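Local coordinates for protein isomerase/lactonizing enzyme (Agrobacterium tumefaciens, PDB 1RVK) that is of unknown function but, as a magnesium-binding member of the enolase superfamily, probably abstracts a proton next to a substrate carboxylate to give an enolate intermediate, at residues I71-D74 with E79-W82; H87-S92 with A261-H266; P181-D186 with R213-A218; Y328-L333 with E338-H343. One frame throughout, in Å; residues are numbered along the deposited sequence.

Interaction 1 of 4, residues I71-D74 with E79-W82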
loop_
_atom_site.group_PDB
_atom_site.type_symbol
_atom_site.label_atom_id
_atom_site.label_comp_id
_atom_site.label_asym_id
_atom_site.label_seq_id
_atom_site.Cartn_x
_atom_site.Cartn_y
_atom_site.Cartn_z
ATOM N N ILE A 71 -15.424 22.597 0.348
ATOM C CA ILE A 71 -16.767 23.162 0.249
ATOM C C ILE A 71 -16.878 24.366 -0.679
ATOM O O ILE A 71 -16.149 25.346 -0.532
ATOM C CB ILE A 71 -17.313 23.546 1.645
ATOM C CG1 ILE A 71 -17.356 22.304 2.543
ATOM C CG2 ILE A 71 -18.720 24.129 1.519
ATOM C CD1 ILE A 71 -18.304 21.221 2.058
ATOM N N GLY A 72 -17.796 24.272 -1.638
ATOM C CA GLY A 72 -18.019 25.353 -2.586
ATOM C C GLY A 72 -17.087 25.348 -3.783
ATOM O O GLY A 72 -17.092 26.278 -4.592
ATOM N N GLU A 73 -16.299 24.287 -3.913
ATOM C CA GLU A 73 -15.337 24.181 -5.003
ATOM C C GLU A 73 -15.739 23.136 -6.046
ATOM O O GLU A 73 -16.435 22.174 -5.734
ATOM C CB GLU A 73 -13.969 23.827 -4.410
ATOM C CG GLU A 73 -12.832 24.733 -4.840
ATOM C CD GLU A 73 -13.121 26.203 -4.596
ATOM O OE1 GLU A 73 -13.281 26.612 -3.427
ATOM O OE2 GLU A 73 -13.189 26.953 -5.586
ATOM N N ASP A 74 -15.296 23.341 -7.285
ATOM C CA ASP A 74 -15.570 22.417 -8.390
ATOM C C ASP A 74 -14.785 21.151 -8.053
ATOM O O ASP A 74 -13.558 21.189 -7.973
ATOM C CB ASP A 74 -15.051 23.025 -9.698
ATOM C CG ASP A 74 -15.390 22.190 -10.921
ATOM O OD1 ASP A 74 -15.458 20.947 -10.816
ATOM O OD2 ASP A 74 -15.570 22.788 -12.006
ATOM N N GLU A 79 -6.211 18.969 -8.968
ATOM C CA GLU A 79 -4.859 19.485 -8.809
ATOM C C GLU A 79 -4.867 20.728 -7.918
ATOM O O GLU A 79 -4.038 20.856 -7.016
ATOM C CB GLU A 79 -4.241 19.814 -10.171
ATOM C CG GLU A 79 -2.775 20.242 -10.108
ATOM C CD GLU A 79 -1.854 19.162 -9.553
ATOM O OE1 GLU A 79 -2.286 17.995 -9.436
ATOM O OE2 GLU A 79 -0.686 19.482 -9.244
ATOM N N ARG A 80 -5.808 21.639 -8.159
ATOM C CA ARG A 80 -5.889 22.851 -7.350
ATOM C C ARG A 80 -6.222 22.522 -5.902
ATOM O O ARG A 80 -5.648 23.101 -4.981
ATOM C CB ARG A 80 -6.947 23.808 -7.908
ATOM C CG ARG A 80 -7.136 25.072 -7.063
ATOM C CD ARG A 80 -7.979 26.109 -7.794
ATOM N NE ARG A 80 -9.340 25.650 -8.062
ATOM C CZ ARG A 80 -10.309 25.593 -7.153
ATOM N NH1 ARG A 80 -10.076 25.965 -5.900
ATOM N NH2 ARG A 80 -11.519 25.171 -7.500
ATOM N N LEU A 81 -7.140 21.584 -5.697
ATOM C CA LEU A 81 -7.532 21.217 -4.343
ATOM C C LEU A 81 -6.418 20.480 -3.600
ATOM O O LEU A 81 -6.208 20.706 -2.406
ATOM C CB LEU A 81 -8.816 20.380 -4.377
ATOM C CG LEU A 81 -10.010 21.130 -4.987
ATOM C CD1 LEU A 81 -11.232 20.223 -5.044
ATOM C CD2 LEU A 81 -10.311 22.363 -4.157
ATOM N N TRP A 82 -5.693 19.615 -4.305
ATOM C CA TRP A 82 -4.601 18.882 -3.671
ATOM C C TRP A 82 -3.512 19.868 -3.272
ATOM O O TRP A 82 -2.977 19.804 -2.167
ATOM C CB TRP A 82 -4.006 17.841 -4.625
ATOM C CG TRP A 82 -3.044 16.911 -3.944
ATOM C CD1 TRP A 82 -3.347 15.751 -3.287
ATOM C CD2 TRP A 82 -1.633 17.098 -3.795
ATOM N NE1 TRP A 82 -2.211 15.205 -2.735
ATOM C CE2 TRP A 82 -1.144 16.012 -3.031
ATOM C CE3 TRP A 82 -0.731 18.081 -4.230
ATOM C CZ2 TRP A 82 0.207 15.882 -2.691
ATOM C CZ3 TRP A 82 0.616 17.952 -3.889
ATOM C CH2 TRP A 82 1.068 16.859 -3.127
#

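Interaction 2 of 4, residues H87-S92 with A261-H266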
loop_
_atom_site.group_PDB
_atom_site.type_symbol
_atom_site.label_atom_id
_atom_site.label_comp_id
_atom_site.label_asym_id
_atom_site.label_seq_id
_atom_site.Cartn_x
_atom_site.Cartn_y
_atom_site.Cartn_z
ATOM N N HIS A 87 -0.328 22.901 0.716
ATOM C CA HIS A 87 0.146 24.198 1.176
ATOM C C HIS A 87 -0.133 24.441 2.659
ATOM O O HIS A 87 0.589 25.193 3.312
ATOM C CB HIS A 87 -0.510 25.297 0.326
ATOM C CG HIS A 87 -0.359 26.680 0.884
ATOM N ND1 HIS A 87 -1.412 27.567 0.961
ATOM C CD2 HIS A 87 0.716 27.329 1.390
ATOM C CE1 HIS A 87 -0.994 28.700 1.493
ATOM N NE2 HIS A 87 0.294 28.583 1.764
ATOM N N TRP A 88 -1.174 23.808 3.194
ATOM C CA TRP A 88 -1.536 23.991 4.600
ATOM C C TRP A 88 -0.897 22.997 5.563
ATOM O O TRP A 88 -1.058 23.120 6.777
ATOM C CB TRP A 88 -3.060 23.915 4.767
ATOM C CG TRP A 88 -3.796 25.146 4.324
ATOM C CD1 TRP A 88 -3.258 26.291 3.807
ATOM C CD2 TRP A 88 -5.212 25.360 4.386
ATOM N NE1 TRP A 88 -4.254 27.207 3.544
ATOM C CE2 TRP A 88 -5.462 26.660 3.892
ATOM C CE3 TRP A 88 -6.295 24.579 4.815
ATOM C CZ2 TRP A 88 -6.752 27.197 3.813
ATOM C CZ3 TRP A 88 -7.579 25.114 4.739
ATOM C CH2 TRP A 88 -7.793 26.412 4.240
ATOM N N GLN A 89 -0.175 22.016 5.035
ATOM C CA GLN A 89 0.445 21.018 5.901
ATOM C C GLN A 89 1.505 21.595 6.825
ATOM O O GLN A 89 1.516 21.315 8.021
ATOM C CB GLN A 89 1.068 19.900 5.064
ATOM C CG GLN A 89 0.057 19.008 4.380
ATOM C CD GLN A 89 0.715 17.828 3.696
ATOM O OE1 GLN A 89 1.402 17.985 2.690
ATOM N NE2 GLN A 89 0.519 16.640 4.253
ATOM N N ARG A 90 2.399 22.400 6.264
ATOM C CA ARG A 90 3.481 22.992 7.033
ATOM C C ARG A 90 3.018 23.692 8.311
ATOM O O ARG A 90 3.627 23.525 9.373
ATOM C CB ARG A 90 4.260 23.974 6.152
ATOM C CG ARG A 90 5.455 24.624 6.840
ATOM C CD ARG A 90 6.152 25.600 5.911
ATOM N NE ARG A 90 7.355 26.160 6.522
ATOM C CZ ARG A 90 7.351 26.990 7.559
ATOM N NH1 ARG A 90 8.498 27.442 8.045
ATOM N NH2 ARG A 90 6.203 27.377 8.103
ATOM N N GLY A 91 1.938 24.461 8.216
ATOM C CA GLY A 91 1.455 25.175 9.388
ATOM C C GLY A 91 0.352 24.490 10.174
ATOM O O GLY A 91 -0.273 25.121 11.021
ATOM N N SER A 92 0.138 23.201 9.930
ATOM C CA SER A 92 -0.927 22.449 10.600
ATOM C C SER A 92 -0.594 21.844 11.962
ATOM O O SER A 92 -1.364 21.026 12.470
ATOM C CB SER A 92 -1.406 21.316 9.695
ATOM O OG SER A 92 -0.409 20.308 9.589
ATOM N N ALA A 261 8.876 10.618 3.923
ATOM C CA ALA A 261 7.957 11.716 3.640
ATOM C C ALA A 261 8.484 12.484 2.429
ATOM O O ALA A 261 9.471 12.077 1.815
ATOM C CB ALA A 261 7.860 12.642 4.847
ATOM N N GLY A 262 7.830 13.585 2.080
ATOM C CA GLY A 262 8.291 14.372 0.948
ATOM C C GLY A 262 7.574 14.103 -0.363
ATOM O O GLY A 262 7.848 14.757 -1.368
ATOM N N LYS A 263 6.676 13.121 -0.360
ATOM C CA LYS A 263 5.894 12.787 -1.547
ATOM C C LYS A 263 6.741 12.587 -2.809
ATOM O O LYS A 263 7.787 11.940 -2.755
ATOM C CB LYS A 263 4.833 13.871 -1.754
ATOM C CG LYS A 263 3.896 14.007 -0.549
ATOM C CD LYS A 263 2.884 15.137 -0.699
ATOM C CE LYS A 263 3.345 16.418 -0.008
ATOM N NZ LYS A 263 3.470 16.280 1.473
ATOM N N HIS A 264 6.296 13.133 -3.940
ATOM C CA HIS A 264 7.034 12.972 -5.187
ATOM C C HIS A 264 8.331 13.763 -5.221
ATOM O O HIS A 264 9.276 13.368 -5.898
ATOM C CB HIS A 264 6.160 13.354 -6.390
ATOM C CG HIS A 264 5.539 14.711 -6.284
ATOM N ND1 HIS A 264 4.727 15.077 -5.232
ATOM C CD2 HIS A 264 5.602 15.787 -7.103
ATOM C CE1 HIS A 264 4.317 16.320 -5.407
ATOM N NE2 HIS A 264 4.834 16.774 -6.535
ATOM N N TRP A 265 8.378 14.876 -4.491
ATOM C CA TRP A 265 9.584 15.701 -4.450
ATOM C C TRP A 265 10.751 14.906 -3.875
ATOM O O TRP A 265 11.842 14.874 -4.447
ATOM C CB TRP A 265 9.359 16.944 -3.587
ATOM C CG TRP A 265 8.378 17.922 -4.161
ATOM C CD1 TRP A 265 8.552 18.710 -5.265
ATOM C CD2 TRP A 265 7.067 18.208 -3.664
ATOM N NE1 TRP A 265 7.426 19.472 -5.486
ATOM C CE2 TRP A 265 6.499 19.182 -4.517
ATOM C CE3 TRP A 265 6.313 17.735 -2.580
ATOM C CZ2 TRP A 265 5.214 19.692 -4.319
ATOM C CZ3 TRP A 265 5.030 18.245 -2.383
ATOM C CH2 TRP A 265 4.496 19.213 -3.250
ATOM N N HIS A 266 10.522 14.261 -2.738
ATOM C CA HIS A 266 11.586 13.493 -2.110
ATOM C C HIS A 266 11.975 12.283 -2.951
ATOM O O HIS A 266 13.136 11.860 -2.952
ATOM C CB HIS A 266 11.159 13.050 -0.710
ATOM C CG HIS A 266 12.288 12.523 0.116
ATOM N ND1 HIS A 266 13.413 13.267 0.395
ATOM C CD2 HIS A 266 12.472 11.322 0.711
ATOM C CE1 HIS A 266 14.243 12.546 1.129
ATOM N NE2 HIS A 266 13.695 11.362 1.336
#

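Interaction 3 of 4, residues P181-D186 with R213-A218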
loop_
_atom_site.group_PDB
_atom_site.type_symbol
_atom_site.label_atom_id
_atom_site.label_comp_id
_atom_site.label_asym_id
_atom_site.label_seq_id
_atom_site.Cartn_x
_atom_site.Cartn_y
_atom_site.Cartn_z
ATOM N N PRO A 181 15.233 -8.022 15.932
ATOM C CA PRO A 181 15.432 -8.686 14.638
ATOM C C PRO A 181 16.692 -9.544 14.635
ATOM O O PRO A 181 17.565 -9.382 15.488
ATOM C CB PRO A 181 15.541 -7.513 13.677
ATOM C CG PRO A 181 16.347 -6.536 14.489
ATOM C CD PRO A 181 15.720 -6.630 15.883
ATOM N N ASP A 182 16.788 -10.451 13.670
ATOM C CA ASP A 182 17.952 -11.326 13.557
ATOM C C ASP A 182 18.216 -11.604 12.077
ATOM O O ASP A 182 17.439 -12.303 11.424
ATOM C CB ASP A 182 17.692 -12.639 14.306
ATOM C CG ASP A 182 18.930 -13.506 14.416
ATOM O OD1 ASP A 182 19.548 -13.809 13.376
ATOM O OD2 ASP A 182 19.283 -13.892 15.548
ATOM N N VAL A 183 19.304 -11.045 11.550
ATOM C CA VAL A 183 19.650 -11.223 10.143
ATOM C C VAL A 183 19.748 -12.688 9.740
ATOM O O VAL A 183 19.296 -13.069 8.665
ATOM C CB VAL A 183 20.986 -10.526 9.797
ATOM C CG1 VAL A 183 21.411 -10.878 8.374
ATOM C CG2 VAL A 183 20.829 -9.020 9.935
ATOM N N LYS A 184 20.336 -13.510 10.601
ATOM C CA LYS A 184 20.469 -14.924 10.284
ATOM C C LYS A 184 19.114 -15.605 10.127
ATOM O O LYS A 184 18.943 -16.436 9.240
ATOM C CB LYS A 184 21.301 -15.638 11.351
ATOM C CG LYS A 184 22.772 -15.270 11.294
ATOM C CD LYS A 184 23.583 -16.032 12.325
ATOM C CE LYS A 184 25.066 -15.712 12.193
ATOM N NZ LYS A 184 25.338 -14.257 12.365
HETATM N N MSE A 185 18.157 -15.257 10.983
HETATM C CA MSE A 185 16.824 -15.848 10.900
HETATM C C MSE A 185 16.140 -15.405 9.615
HETATM O O MSE A 185 15.518 -16.211 8.924
HETATM C CB MSE A 185 15.968 -15.438 12.104
HETATM C CG MSE A 185 16.304 -16.168 13.393
HETATM SE SE MSE A 185 15.951 -18.074 13.271
HETATM C CE MSE A 185 14.050 -18.044 13.546
ATOM N N ASP A 186 16.255 -14.118 9.296
ATOM C CA ASP A 186 15.654 -13.584 8.078
ATOM C C ASP A 186 16.175 -14.338 6.858
ATOM O O ASP A 186 15.408 -14.704 5.964
ATOM C CB ASP A 186 15.985 -12.093 7.937
ATOM C CG ASP A 186 15.300 -11.238 8.987
ATOM O OD1 ASP A 186 15.568 -10.015 9.026
ATOM O OD2 ASP A 186 14.490 -11.780 9.769
ATOM N N ARG A 213 23.759 -0.178 8.841
ATOM C CA ARG A 213 24.356 -0.407 7.532
ATOM C C ARG A 213 25.026 -1.781 7.498
ATOM O O ARG A 213 24.855 -2.531 6.542
ATOM C CB ARG A 213 25.402 0.666 7.203
ATOM C CG ARG A 213 24.839 2.045 6.875
ATOM C CD ARG A 213 25.936 2.939 6.321
ATOM N NE ARG A 213 25.493 4.310 6.075
ATOM C CZ ARG A 213 26.213 5.210 5.414
ATOM N NH1 ARG A 213 27.403 4.878 4.935
ATOM N NH2 ARG A 213 25.751 6.444 5.241
ATOM N N THR A 214 25.779 -2.114 8.545
ATOM C CA THR A 214 26.474 -3.399 8.590
ATOM C C THR A 214 25.526 -4.598 8.533
ATOM O O THR A 214 25.816 -5.581 7.851
ATOM C CB THR A 214 27.381 -3.525 9.845
ATOM O OG1 THR A 214 26.625 -3.245 11.029
ATOM C CG2 THR A 214 28.555 -2.557 9.748
ATOM N N ASP A 215 24.398 -4.523 9.233
ATOM C CA ASP A 215 23.437 -5.628 9.210
ATOM C C ASP A 215 22.734 -5.730 7.854
ATOM O O ASP A 215 22.513 -6.826 7.343
ATOM C CB ASP A 215 22.390 -5.480 10.326
ATOM C CG ASP A 215 22.895 -5.971 11.681
ATOM O OD1 ASP A 215 23.863 -6.764 11.716
ATOM O OD2 ASP A 215 22.311 -5.578 12.713
ATOM N N ALA A 216 22.384 -4.590 7.269
ATOM C CA ALA A 216 21.721 -4.592 5.971
ATOM C C ALA A 216 22.644 -5.157 4.892
ATOM O O ALA A 216 22.185 -5.831 3.970
ATOM C CB ALA A 216 21.283 -3.175 5.597
ATOM N N LEU A 217 23.942 -4.877 5.000
ATOM C CA LEU A 217 24.908 -5.383 4.028
ATOM C C LEU A 217 24.985 -6.908 4.143
ATOM O O LEU A 217 25.043 -7.616 3.137
ATOM C CB LEU A 217 26.295 -4.774 4.281
ATOM C CG LEU A 217 27.424 -5.266 3.363
ATOM C CD1 LEU A 217 27.149 -4.815 1.934
ATOM C CD2 LEU A 217 28.765 -4.719 3.837
ATOM N N ALA A 218 24.978 -7.405 5.375
ATOM C CA ALA A 218 25.038 -8.842 5.620
ATOM C C ALA A 218 23.775 -9.509 5.080
ATOM O O ALA A 218 23.825 -10.596 4.502
ATOM C CB ALA A 218 25.177 -9.112 7.109
#

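Interaction 4 of 4, residues Y328-L333 with E338-H343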
loop_
_atom_site.group_PDB
_atom_site.type_symbol
_atom_site.label_atom_id
_atom_site.label_comp_id
_atom_site.label_asym_id
_atom_site.label_seq_id
_atom_site.Cartn_x
_atom_site.Cartn_y
_atom_site.Cartn_z
ATOM N N TYR A 328 1.114 -5.615 -8.529
ATOM C CA TYR A 328 0.098 -5.043 -7.664
ATOM C C TYR A 328 0.424 -5.847 -6.407
ATOM O O TYR A 328 0.656 -7.058 -6.490
ATOM C CB TYR A 328 -1.321 -5.375 -8.127
ATOM C CG TYR A 328 -2.356 -5.237 -7.025
ATOM C CD1 TYR A 328 -2.950 -6.364 -6.456
ATOM C CD2 TYR A 328 -2.751 -3.980 -6.560
ATOM C CE1 TYR A 328 -3.916 -6.246 -5.459
ATOM C CE2 TYR A 328 -3.718 -3.848 -5.558
ATOM C CZ TYR A 328 -4.299 -4.989 -5.016
ATOM O OH TYR A 328 -5.279 -4.879 -4.056
ATOM N N GLU A 329 0.482 -5.180 -5.262
ATOM C CA GLU A 329 0.801 -5.854 -4.007
ATOM C C GLU A 329 -0.473 -6.372 -3.359
ATOM O O GLU A 329 -1.295 -5.589 -2.889
ATOM C CB GLU A 329 1.519 -4.884 -3.062
ATOM C CG GLU A 329 1.971 -5.525 -1.767
ATOM C CD GLU A 329 2.886 -4.634 -0.953
ATOM O OE1 GLU A 329 3.381 -5.114 0.087
ATOM O OE2 GLU A 329 3.112 -3.465 -1.349
ATOM N N ARG A 330 -0.632 -7.696 -3.336
ATOM C CA ARG A 330 -1.827 -8.308 -2.762
ATOM C C ARG A 330 -1.525 -8.892 -1.385
ATOM O O ARG A 330 -0.773 -9.859 -1.257
ATOM C CB ARG A 330 -2.349 -9.401 -3.703
ATOM C CG ARG A 330 -3.838 -9.722 -3.557
ATOM C CD ARG A 330 -4.344 -10.483 -4.787
ATOM N NE ARG A 330 -5.800 -10.615 -4.811
ATOM C CZ ARG A 330 -6.476 -11.657 -4.335
ATOM N NH1 ARG A 330 -5.833 -12.685 -3.796
ATOM N NH2 ARG A 330 -7.802 -11.667 -4.392
ATOM N N GLY A 331 -2.116 -8.291 -0.359
ATOM C CA GLY A 331 -1.897 -8.746 1.001
ATOM C C GLY A 331 -2.291 -7.666 1.990
ATOM O O GLY A 331 -3.018 -6.739 1.623
ATOM N N LEU A 332 -1.799 -7.744 3.225
ATOM C CA LEU A 332 -0.891 -8.800 3.668
ATOM C C LEU A 332 -1.569 -10.151 3.885
ATOM O O LEU A 332 -2.733 -10.220 4.289
ATOM C CB LEU A 332 -0.179 -8.356 4.949
ATOM C CG LEU A 332 0.638 -7.072 4.775
ATOM C CD1 LEU A 332 1.263 -6.664 6.096
ATOM C CD2 LEU A 332 1.710 -7.297 3.722
ATOM N N LEU A 333 -0.814 -11.218 3.626
ATOM C CA LEU A 333 -1.296 -12.596 3.732
ATOM C C LEU A 333 -0.718 -13.381 4.909
ATOM O O LEU A 333 0.400 -13.123 5.361
ATOM C CB LEU A 333 -0.967 -13.350 2.437
ATOM C CG LEU A 333 -1.843 -13.268 1.179
ATOM C CD1 LEU A 333 -2.709 -12.031 1.161
ATOM C CD2 LEU A 333 -0.938 -13.334 -0.038
ATOM N N GLU A 338 -7.961 -15.845 5.408
ATOM C CA GLU A 338 -8.411 -16.063 4.039
ATOM C C GLU A 338 -8.637 -14.710 3.375
ATOM O O GLU A 338 -9.718 -14.132 3.473
ATOM C CB GLU A 338 -9.714 -16.867 4.024
ATOM C CG GLU A 338 -10.179 -17.230 2.628
ATOM C CD GLU A 338 -9.243 -18.207 1.940
ATOM O OE1 GLU A 338 -9.352 -18.369 0.706
ATOM O OE2 GLU A 338 -8.405 -18.821 2.634
ATOM N N TYR A 339 -7.610 -14.215 2.696
ATOM C CA TYR A 339 -7.677 -12.923 2.026
ATOM C C TYR A 339 -8.808 -12.825 1.005
ATOM O O TYR A 339 -9.474 -11.795 0.904
ATOM C CB TYR A 339 -6.332 -12.629 1.349
ATOM C CG TYR A 339 -6.239 -11.276 0.675
ATOM C CD1 TYR A 339 -6.786 -11.059 -0.590
ATOM C CD2 TYR A 339 -5.602 -10.209 1.307
ATOM C CE1 TYR A 339 -6.697 -9.814 -1.208
ATOM C CE2 TYR A 339 -5.510 -8.962 0.699
ATOM C CZ TYR A 339 -6.058 -8.771 -0.558
ATOM O OH TYR A 339 -5.963 -7.538 -1.157
ATOM N N ASP A 340 -9.030 -13.899 0.255
ATOM C CA ASP A 340 -10.062 -13.904 -0.775
ATOM C C ASP A 340 -11.491 -13.733 -0.253
ATOM O O ASP A 340 -12.420 -13.533 -1.037
ATOM C CB ASP A 340 -9.943 -15.182 -1.617
ATOM C CG ASP A 340 -8.633 -15.244 -2.403
ATOM O OD1 ASP A 340 -8.356 -16.285 -3.038
ATOM O OD2 ASP A 340 -7.879 -14.247 -2.387
ATOM N N ASP A 341 -11.668 -13.794 1.064
ATOM C CA ASP A 341 -12.990 -13.624 1.660
ATOM C C ASP A 341 -13.441 -12.163 1.677
ATOM O O ASP A 341 -14.632 -11.876 1.792
ATOM C CB ASP A 341 -13.013 -14.188 3.083
ATOM C CG ASP A 341 -13.239 -15.690 3.112
ATOM O OD1 ASP A 341 -13.199 -16.273 4.213
ATOM O OD2 ASP A 341 -13.467 -16.284 2.033
ATOM N N GLY A 342 -12.490 -11.242 1.574
ATOM C CA GLY A 342 -12.836 -9.830 1.552
ATOM C C GLY A 342 -13.156 -9.181 2.885
ATOM O O GLY A 342 -12.787 -9.685 3.944
ATOM N N HIS A 343 -13.849 -8.047 2.818
ATOM C CA HIS A 343 -14.231 -7.276 4.000
ATOM C C HIS A 343 -15.744 -7.314 4.155
ATOM O O HIS A 343 -16.461 -7.367 3.161
ATOM C CB HIS A 343 -13.782 -5.826 3.830
ATOM C CG HIS A 343 -12.303 -5.669 3.662
ATOM N ND1 HIS A 343 -11.424 -5.720 4.722
ATOM C CD2 HIS A 343 -11.546 -5.494 2.552
ATOM C CE1 HIS A 343 -10.189 -5.583 4.273
ATOM N NE2 HIS A 343 -10.234 -5.445 2.960
#

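Interaction 1 of 4, residues I71-D74 with E79-W82
E73 and R80 meet across the loop between helices 59-70 and 78-89, the arginine coming from the second helix. E73 OE2 and R80 NH2 form a salt bridge at 3.1 Å, but the hydrogen bond within it is weak, bent to 127° at the hydrogen. The carboxylate and guanidinium planes stand nearly perpendicular, 84° apart. A bend in the glutamate chain at chi2 (54°) leaves its CG in the guanidinium plane, at the edge, with E73 CG 3.0 Å from R80 NH2. The guanidinium has a stronger partner in D77: NH2 forms a second salt bridge with OD1 of that residue. D74 turns its own carboxylate elsewhere, to R76. Backbone hydrogen bonds of G72 and E73 with I3 tie the loop to strand 3-15. Apart from the charged pair the contact is carried by L81. L81 CD2 lies 3.5 Å from E73 CG, and L81 CD1 lies 3.9 Å from D74 O. L81 also touches V69 and L70 of helix 59-70 and L108 of helix 98-116. The loop joins two successive helices of the N-terminal capping domain of the enolase superfamily, an antiparallel three-stranded sheet followed by helices.

Interaction 2 of 4, residues H87-S92 with A261-H266
K263 NZ is gripped by two groups: it donates to the side-chain oxygen Q89 OE1 at 2.9 Å and forms a salt bridge with D98 OD1. The bond ties the N-terminal domain, through the end of helix 78-89, to the TIM-barrel domain, where K263 lies near the start of helix 263-272, after strand 254-256. The two side chains approach from opposite directions. The lysine bends at its third and fourth torsions (chi4 -64°) to carry the ammonium group round to the amide. It meets the oxygen well off the C=O direction, at 131°, and tilted 15° from the carbonyl plane.

The rotation of the Q89 amide is settled by its other half. NE2 bonds to D98 OD1 and to the carbonyl of L96, leaving OE1 turned to the lysine. D98 thus serves both residues, and the three polar groups form a small network at the domain boundary. G262, just before K263, has a positive phi that suits glycine, and G262 O accepts from H266 N at 3.0 Å. Close by, W265 has K263 CE at the edge of its ring and H264 CE1 over one face, offset toward the rim. On the other side of the contact the chain turns from Q89 to S92 in a type I beta turn. There Q89 O takes both S92 N, at 3.0 Å, and S92 OG, at 2.7 Å, the hydroxyl lying in the carbonyl plane on a lone pair.

Interaction 3 of 4, residues P181-D186 with R213-A218
V183 points its branched side chain at the first turns of helix 213-224 and divides its two methyls between them. With CG1 anti to the backbone N (chi1 173°), the other methyl, CG2, faces D215, while CG1 is directed toward A218, one turn further along. V183 CG2 rests 3.8 Å from the carbonyl D215 O and 3.9 Å from D215 CB. The valine and aspartate side chains cross obliquely, so that CG2 meets the main-chain O and CB of D215, with CG and OD1 only slightly farther away. A looser contact is made by the other methyl, V183 CG1 lying 4.3 Å from A218 CB. No hydrogen bond passes between the segments; this is van der Waals contact near the surface.

V183 is placed by the start of its own helix. D182 is the N-cap: its OD1 accepts from M185 N (a selenomethionine) at 3.1 Å, met from well above the carboxylate plane, and takes a weak bond from K184 N. D186 N returns to D182 O at 3.0 Å, the first main-chain bond of the helix. The second helix begins after S212, whose hydroxyl bonds to D215 N and to the T214 hydroxyl.

Y211, from the loop before the second helix, touches V183, and its OH bonds to D186 OD1; V183 and D186 also pack on L219. Helices 183-197 and 213-224 are neighbours on the outside of the TIM barrel: the first leads into strand 202-206 from strand 167-171, and the second, flanked by helix 240-249, follows 202-206 and leads into strand 230-232.

Interaction 4 of 4, residues Y328-L333 with E338-H343
Both key chains leave the backbone with the next carbon opposite N (R330 chi1 -156°, Y339 chi1 -177°); R330 then runs straight to NE, bringing its guanidinium beside the phenol. Y339 CE1 sits over the centre of one guanidinium face, 3.6 Å from R330 CZ, with the planes inclined by 58°. At the edge of the same guanidinium, D340 OD2 takes both terminal nitrogens: R330 NH1 at 2.9 Å on the syn lone pair, and R330 NH2 at 3.3 Å from above the carboxylate plane. The other oxygen, D340 OD1, pairs with R163, while R330 NH1 and NH2 also reach Y165 OH and the D351 carbonyl. Strand 328-333 is the last strand of the (β/α)7β barrel, as in the enolase superfamily, pairing in parallel with strand 130-137; residues 339-341 form a 3-10 turn soon after it. The peptide between G331 and L332 is cis, and the side chain of L332 lies about 8 Å from the bound magnesium ion. G331 O lies at the edge of the tyrosine ring, 3.5 Å from Y339 CE2. L333 CD1 approaches the ring obliquely, 3.4 Å from Y339 CD2. At the far end the hydroxyls of Y339 and Y328 both bond to D351 OD2.

How the interactions relate
Interactions 1 and 2 share helix 78-89 and touch: W82, in the second segment of interaction 1, packs against K263, H264 and W265 of interaction 2, though their centres lie about 18 Å apart. Interaction 1 belongs to the N-terminal domain, interaction 2 bridges it to the barrel, and interactions 3 and 4 lie within the barrel domain. Along the chain interaction 3 is nested in the long loop that interaction 2 closes, and interaction 4 follows both. Centre to centre, interaction 3 is about 47 Å from interaction 1 and about 28 Å from interaction 4. Of the four, interaction 4 comes near the magnesium bound by D206, E232 and E258; the others are spread through the N-terminal domain, the domain boundary and the barrel's outer helices.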